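Side-chain contacts in staphylococcal enterotoxin-like toxin (Staphylococcus aureus, PDB 4DXF), which probably binds carbohydrate, as a staphylococcal superantigen-like protein with an OB-fold domain and a beta-grasp domain: residues A[29-34]-A[130-135]; A[143-148]-A[162-167]. All coordinates share one frame; numbering follows the deposited sequence.

Interaction 1. Residues A[29-34]-A[130-135]; sequences EFKNEI and KITKEQ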
loop_
_atom_site.group_PDB
_atom_site.type_symbol
_atom_site.label_atom_id
_atom_site.label_comp_id
_atom_site.label_asym_id
_atom_site.label_seq_id
_atom_site.Cartn_x
_atom_site.Cartn_y
_atom_site.Cartn_z
ATOM N N GLU A 29 5.639 -9.856 2.149
ATOM C CA GLU A 29 5.344 -9.269 3.438
ATOM C C GLU A 29 6.355 -9.837 4.422
ATOM O O GLU A 29 6.427 -11.055 4.499
ATOM C CB GLU A 29 3.962 -9.669 3.905
ATOM C CG GLU A 29 2.864 -8.878 3.187
ATOM C CD GLU A 29 1.460 -9.259 3.567
ATOM O OE1 GLU A 29 1.231 -9.591 4.753
ATOM O OE2 GLU A 29 0.590 -9.243 2.659
ATOM N N PHE A 30 7.122 -8.984 5.099
ATOM C CA PHE A 30 8.160 -9.428 6.088
ATOM C C PHE A 30 7.807 -8.907 7.429
ATOM O O PHE A 30 7.743 -7.721 7.635
ATOM C CB PHE A 30 9.555 -8.964 5.629
ATOM C CG PHE A 30 9.924 -9.513 4.247
ATOM C CD1 PHE A 30 10.321 -8.667 3.247
ATOM C CD2 PHE A 30 9.908 -10.889 4.007
ATOM C CE1 PHE A 30 10.674 -9.183 2.029
ATOM C CE2 PHE A 30 10.250 -11.401 2.807
ATOM C CZ PHE A 30 10.599 -10.543 1.806
ATOM N N LYS A 31 7.529 -9.782 8.391
ATOM C CA LYS A 31 6.963 -9.271 9.604
ATOM C C LYS A 31 7.903 -9.759 10.741
ATOM O O LYS A 31 8.654 -10.734 10.528
ATOM C CB LYS A 31 5.532 -9.778 9.870
ATOM C CG LYS A 31 4.478 -9.202 8.857
ATOM C CD LYS A 31 3.031 -9.443 9.361
ATOM C CE LYS A 31 2.141 -9.539 8.137
ATOM N NZ LYS A 31 0.726 -9.832 8.505
ATOM N N ASN A 32 7.889 -8.975 11.799
ATOM C CA ASN A 32 8.730 -9.221 13.038
ATOM C C ASN A 32 10.220 -9.322 12.636
ATOM O O ASN A 32 10.983 -10.240 13.053
ATOM C CB ASN A 32 8.270 -10.519 13.684
ATOM C CG ASN A 32 6.817 -10.426 14.164
ATOM O OD1 ASN A 32 6.411 -9.407 14.703
ATOM N ND2 ASN A 32 6.034 -11.495 13.972
ATOM N N GLU A 33 10.683 -8.346 11.839
ATOM C CA GLU A 33 12.032 -8.334 11.328
ATOM C C GLU A 33 12.853 -7.210 12.021
ATOM O O GLU A 33 12.330 -6.498 12.853
ATOM C CB GLU A 33 11.995 -8.100 9.765
ATOM C CG GLU A 33 11.430 -9.288 8.974
ATOM C CD GLU A 33 12.341 -10.567 8.980
ATOM O OE1 GLU A 33 13.550 -10.430 9.213
ATOM O OE2 GLU A 33 11.847 -11.703 8.669
ATOM N N ILE A 34 14.133 -7.100 11.709
ATOM C CA ILE A 34 14.879 -5.890 12.107
ATOM C C ILE A 34 15.290 -5.121 10.822
ATOM O O ILE A 34 15.427 -5.758 9.746
ATOM C CB ILE A 34 16.091 -6.220 12.979
ATOM C CG1 ILE A 34 17.104 -6.989 12.195
ATOM C CG2 ILE A 34 15.577 -7.000 14.257
ATOM C CD1 ILE A 34 18.508 -7.083 12.940
ATOM N N LYS A 130 -9.900 -7.995 5.366
ATOM C CA LYS A 130 -9.477 -8.628 6.608
ATOM C C LYS A 130 -8.228 -7.913 7.088
ATOM O O LYS A 130 -7.280 -7.775 6.338
ATOM C CB LYS A 130 -9.186 -10.126 6.345
ATOM N N ILE A 131 -8.215 -7.518 8.346
ATOM C CA ILE A 131 -7.120 -6.740 8.914
ATOM C C ILE A 131 -6.461 -7.568 10.023
ATOM O O ILE A 131 -7.174 -7.938 10.984
ATOM C CB ILE A 131 -7.653 -5.443 9.509
ATOM C CG1 ILE A 131 -8.143 -4.573 8.317
ATOM C CG2 ILE A 131 -6.588 -4.703 10.377
ATOM C CD1 ILE A 131 -9.082 -3.455 8.723
ATOM N N THR A 132 -5.170 -7.813 9.867
ATOM C CA THR A 132 -4.421 -8.683 10.836
ATOM C C THR A 132 -3.274 -7.944 11.519
ATOM O O THR A 132 -2.545 -8.494 12.365
ATOM C CB THR A 132 -3.906 -9.937 10.144
ATOM O OG1 THR A 132 -2.996 -9.601 9.072
ATOM C CG2 THR A 132 -5.105 -10.775 9.611
ATOM N N LYS A 133 -3.168 -6.666 11.206
ATOM C CA LYS A 133 -2.111 -5.794 11.660
ATOM C C LYS A 133 -2.582 -4.616 12.465
ATOM O O LYS A 133 -3.524 -3.889 12.106
ATOM C CB LYS A 133 -1.209 -5.339 10.493
ATOM C CG LYS A 133 -0.035 -6.273 10.181
ATOM C CD LYS A 133 0.717 -5.868 8.909
ATOM C CE LYS A 133 1.607 -4.556 9.035
ATOM N NZ LYS A 133 2.402 -4.439 10.423
ATOM N N GLU A 134 -1.892 -4.404 13.587
ATOM C CA GLU A 134 -2.144 -3.318 14.505
ATOM C C GLU A 134 -1.928 -1.966 13.835
ATOM O O GLU A 134 -2.718 -1.024 13.998
ATOM C CB GLU A 134 -1.191 -3.425 15.729
ATOM C CG GLU A 134 -1.852 -2.947 16.902
ATOM C CD GLU A 134 -1.232 -3.429 18.222
ATOM O OE1 GLU A 134 -0.086 -3.924 18.260
ATOM O OE2 GLU A 134 -1.952 -3.305 19.210
ATOM N N GLN A 135 -0.848 -1.902 13.072
ATOM C CA GLN A 135 -0.514 -0.671 12.394
ATOM C C GLN A 135 -0.279 -1.078 10.922
ATOM O O GLN A 135 0.490 -1.953 10.639
ATOM C CB GLN A 135 0.752 -0.105 12.968
ATOM C CG GLN A 135 0.974 1.312 12.495
ATOM C CD GLN A 135 2.231 1.934 13.052
ATOM O OE1 GLN A 135 3.322 1.589 12.651
ATOM N NE2 GLN A 135 2.073 2.849 13.967
#
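K31 reaches across to T132 and K133, and none of these three side chains ends in a flat group; the planar group that bears on the contact is the carboxylate of E29, on the K31 side. Its OE1 stands 3.8 Å from K31 NZ, a long salt bridge within segment 29-34, while its OE2 turns to K144. The touching across the segments is made by the far end of K31, its CE and NZ. With CG anti to the carbonyl carbon (chi1 -69°) and the rest of the chain extended, K31 spans most of a gap in which its CA lies 9.9 Å from the CA of K133. The K31 side chain crosses that of T132 at about a right angle and brings NZ to 3.8 Å from T132 OG1, too far for a hydrogen bond. Both CE and NZ of K31 rest against the methylene CD of K133, at 4.0 Å from K31 NZ. The K133 chain bends at chi3 (72°) and chi4 (40°), which carries its own ammonium group away to D77 OD2 and T98 OG1 and into a weak bond with Q135 O. The two NZ atoms of K31 and K133 lie 6.0 Å apart. D77, on strand 76-80, also touches the K31 side chain, and its OD1 accepts a hydrogen bond from N32 N. The contact thus bridges the OB-fold and beta-grasp domains with little buried surface, and the nearby acids E29 and D77 probably offset the like charges of the two lysines.

Interaction 2. Residues A[143-148]-A[162-167]; sequences FKLRKQ and GKIVIK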
loop_
_atom_site.group_PDB
_atom_site.type_symbol
_atom_site.label_atom_id
_atom_site.label_comp_id
_atom_site.label_asym_id
_atom_site.label_seq_id
_atom_site.Cartn_x
_atom_site.Cartn_y
_atom_site.Cartn_z
ATOM N N PHE A 143 -2.382 -0.728 -2.207
ATOM C CA PHE A 143 -1.987 -1.723 -3.142
ATOM C C PHE A 143 -2.956 -2.923 -3.147
ATOM O O PHE A 143 -3.420 -3.375 -4.197
ATOM C CB PHE A 143 -0.592 -2.165 -2.860
ATOM C CG PHE A 143 0.014 -2.951 -3.942
ATOM C CD1 PHE A 143 0.649 -2.261 -5.007
ATOM C CD2 PHE A 143 -0.019 -4.395 -3.972
ATOM C CE1 PHE A 143 1.190 -2.940 -6.047
ATOM C CE2 PHE A 143 0.597 -5.085 -5.068
ATOM C CZ PHE A 143 1.216 -4.325 -6.078
ATOM N N LYS A 144 -3.237 -3.483 -1.962
ATOM C CA LYS A 144 -4.128 -4.608 -1.916
ATOM C C LYS A 144 -5.529 -4.301 -2.410
ATOM O O LYS A 144 -6.158 -5.165 -3.060
ATOM C CB LYS A 144 -4.205 -5.093 -0.493
ATOM C CG LYS A 144 -2.901 -5.798 -0.157
ATOM C CD LYS A 144 -2.918 -6.403 1.320
ATOM C CE LYS A 144 -1.743 -7.431 1.424
ATOM N NZ LYS A 144 -1.762 -7.999 2.830
ATOM N N LEU A 145 -6.055 -3.111 -2.070
ATOM C CA LEU A 145 -7.414 -2.744 -2.460
ATOM C C LEU A 145 -7.430 -2.571 -3.997
ATOM O O LEU A 145 -8.316 -3.146 -4.648
ATOM C CB LEU A 145 -7.861 -1.512 -1.699
ATOM C CG LEU A 145 -8.341 -1.745 -0.215
ATOM C CD1 LEU A 145 -8.463 -0.466 0.498
ATOM C CD2 LEU A 145 -9.714 -2.469 -0.266
ATOM N N ARG A 146 -6.421 -1.886 -4.583
ATOM C CA ARG A 146 -6.486 -1.751 -6.090
ATOM C C ARG A 146 -6.368 -3.096 -6.791
ATOM O O ARG A 146 -7.105 -3.371 -7.736
ATOM C CB ARG A 146 -5.423 -0.777 -6.595
ATOM C CG ARG A 146 -5.704 0.599 -6.078
ATOM C CD ARG A 146 -4.979 1.662 -6.982
ATOM N NE ARG A 146 -4.614 2.826 -6.198
ATOM C CZ ARG A 146 -4.305 4.025 -6.677
ATOM N NH1 ARG A 146 -4.414 4.281 -8.008
ATOM N NH2 ARG A 146 -3.887 4.928 -5.815
ATOM N N LYS A 147 -5.443 -3.978 -6.346
ATOM C CA LYS A 147 -5.317 -5.267 -6.904
ATOM C C LYS A 147 -6.633 -5.990 -6.877
ATOM O O LYS A 147 -7.013 -6.566 -7.919
ATOM C CB LYS A 147 -4.248 -6.111 -6.162
ATOM C CG LYS A 147 -4.057 -7.468 -6.788
ATOM C CD LYS A 147 -2.917 -8.279 -6.115
ATOM C CE LYS A 147 -1.581 -7.964 -6.799
ATOM N NZ LYS A 147 -0.456 -8.720 -6.180
ATOM N N GLN A 148 -7.292 -6.029 -5.730
ATOM C CA GLN A 148 -8.612 -6.653 -5.615
ATOM C C GLN A 148 -9.620 -6.062 -6.620
ATOM O O GLN A 148 -10.435 -6.802 -7.243
ATOM C CB GLN A 148 -9.146 -6.482 -4.224
ATOM C CG GLN A 148 -10.539 -7.138 -4.049
ATOM C CD GLN A 148 -11.211 -6.699 -2.753
ATOM O OE1 GLN A 148 -10.548 -6.536 -1.728
ATOM N NE2 GLN A 148 -12.540 -6.510 -2.787
ATOM N N GLY A 162 -11.671 7.512 -10.089
ATOM C CA GLY A 162 -12.549 7.537 -8.910
ATOM C C GLY A 162 -11.631 7.472 -7.683
ATOM O O GLY A 162 -10.515 7.992 -7.721
ATOM N N LYS A 163 -12.121 6.853 -6.643
ATOM C CA LYS A 163 -11.356 6.915 -5.347
ATOM C C LYS A 163 -11.662 5.771 -4.409
ATOM O O LYS A 163 -12.759 5.205 -4.407
ATOM C CB LYS A 163 -11.615 8.237 -4.653
ATOM C CG LYS A 163 -13.032 8.416 -4.191
ATOM C CD LYS A 163 -13.288 9.885 -3.746
ATOM C CE LYS A 163 -14.685 10.053 -3.120
ATOM N NZ LYS A 163 -15.812 9.436 -3.882
ATOM N N ILE A 164 -10.642 5.446 -3.583
ATOM C CA ILE A 164 -10.905 4.634 -2.423
ATOM C C ILE A 164 -10.830 5.534 -1.141
ATOM O O ILE A 164 -9.918 6.403 -1.035
ATOM C CB ILE A 164 -9.810 3.607 -2.312
ATOM C CG1 ILE A 164 -9.846 2.551 -3.435
ATOM C CG2 ILE A 164 -9.875 2.963 -0.888
ATOM C CD1 ILE A 164 -8.422 2.074 -3.654
ATOM N N VAL A 165 -11.778 5.377 -0.232
ATOM C CA VAL A 165 -11.781 6.137 1.000
ATOM C C VAL A 165 -11.850 5.173 2.188
ATOM O O VAL A 165 -12.792 4.340 2.320
ATOM C CB VAL A 165 -12.961 7.204 1.086
ATOM C CG1 VAL A 165 -12.937 8.072 2.435
ATOM C CG2 VAL A 165 -13.052 8.080 -0.208
ATOM N N ILE A 166 -10.850 5.339 3.056
ATOM C CA ILE A 166 -10.752 4.502 4.257
ATOM C C ILE A 166 -11.343 5.314 5.381
ATOM O O ILE A 166 -10.836 6.393 5.704
ATOM C CB ILE A 166 -9.269 4.181 4.600
ATOM C CG1 ILE A 166 -8.423 3.664 3.431
ATOM C CG2 ILE A 166 -9.135 3.206 5.845
ATOM C CD1 ILE A 166 -8.876 2.316 2.777
ATOM N N LYS A 167 -12.429 4.833 5.970
ATOM C CA LYS A 167 -13.119 5.611 6.988
ATOM C C LYS A 167 -12.728 5.076 8.339
ATOM O O LYS A 167 -12.909 3.906 8.584
ATOM C CB LYS A 167 -14.654 5.556 6.828
ATOM C CG LYS A 167 -15.040 6.265 5.481
ATOM C CD LYS A 167 -16.534 6.214 5.200
ATOM C CE LYS A 167 -17.177 7.582 5.369
ATOM N NZ LYS A 167 -18.622 7.388 5.710
#
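L145, on helix 138-153, and I164 and I166, on strand 162-168, form the apolar part of this contact. CD1 of L145 is the main probe: it lies 3.6 Å from CD1 of I166 and 4.0 Å from CG2 of I164, so one leucine methyl meets a methyl of each isoleucine. The opposing end methyl of I166 is set by a folded chain (chi1 -49°, chi2 -62°). I164 has a second point of contact, its CD1 reaching back to the helix and lying 4.1 Å from CB of L145.

The same I164 CD1 also packs on the aliphatic root of R146, 3.9 Å from its CG. Here the arginine contributes hydrocarbon alone, for its charged end is occupied elsewhere: NH2 pairs with D142, one turn earlier in the helix, and NH1 bonds to Y156 OH and K180 O. These bonds hold the guanidinium while the CG methylene of R146 rests on the end methyl of I164. No hydrogen bond links the two segments.

Segments 143-148 and 162-167 run at 133° to each other, with their axes 10.5 Å apart at closest, as the long helix of the beta-grasp domain lies across its mixed sheet. Strand 162-168 is flanked in that sheet by strands 196-203 and 173-177; I199, V201 and I196 from the first, F176 from the second and F129 of strand 122-131 pack around the contact.

Overall arrangement
The two contacts differ in depth and chemistry. Interaction 2 is buried and made of methyl and methylene packing, fastening the beta-grasp helix onto its own sheet. Interaction 1 lies nearer the surface, buries less area and joins the two domains through lysine chains whose charges are served by acids around them. Their centres are 19 Å apart, yet both involve the same five-stranded sheet: 130-135 continues from its outermost strand 122-131, and 162-167 belongs to an inner strand. A direct tie also exists, since E29 OE2 forms a 2.7 Å salt bridge with K144 NZ, linking the OB-fold strand of interaction 1 to the helix of interaction 2.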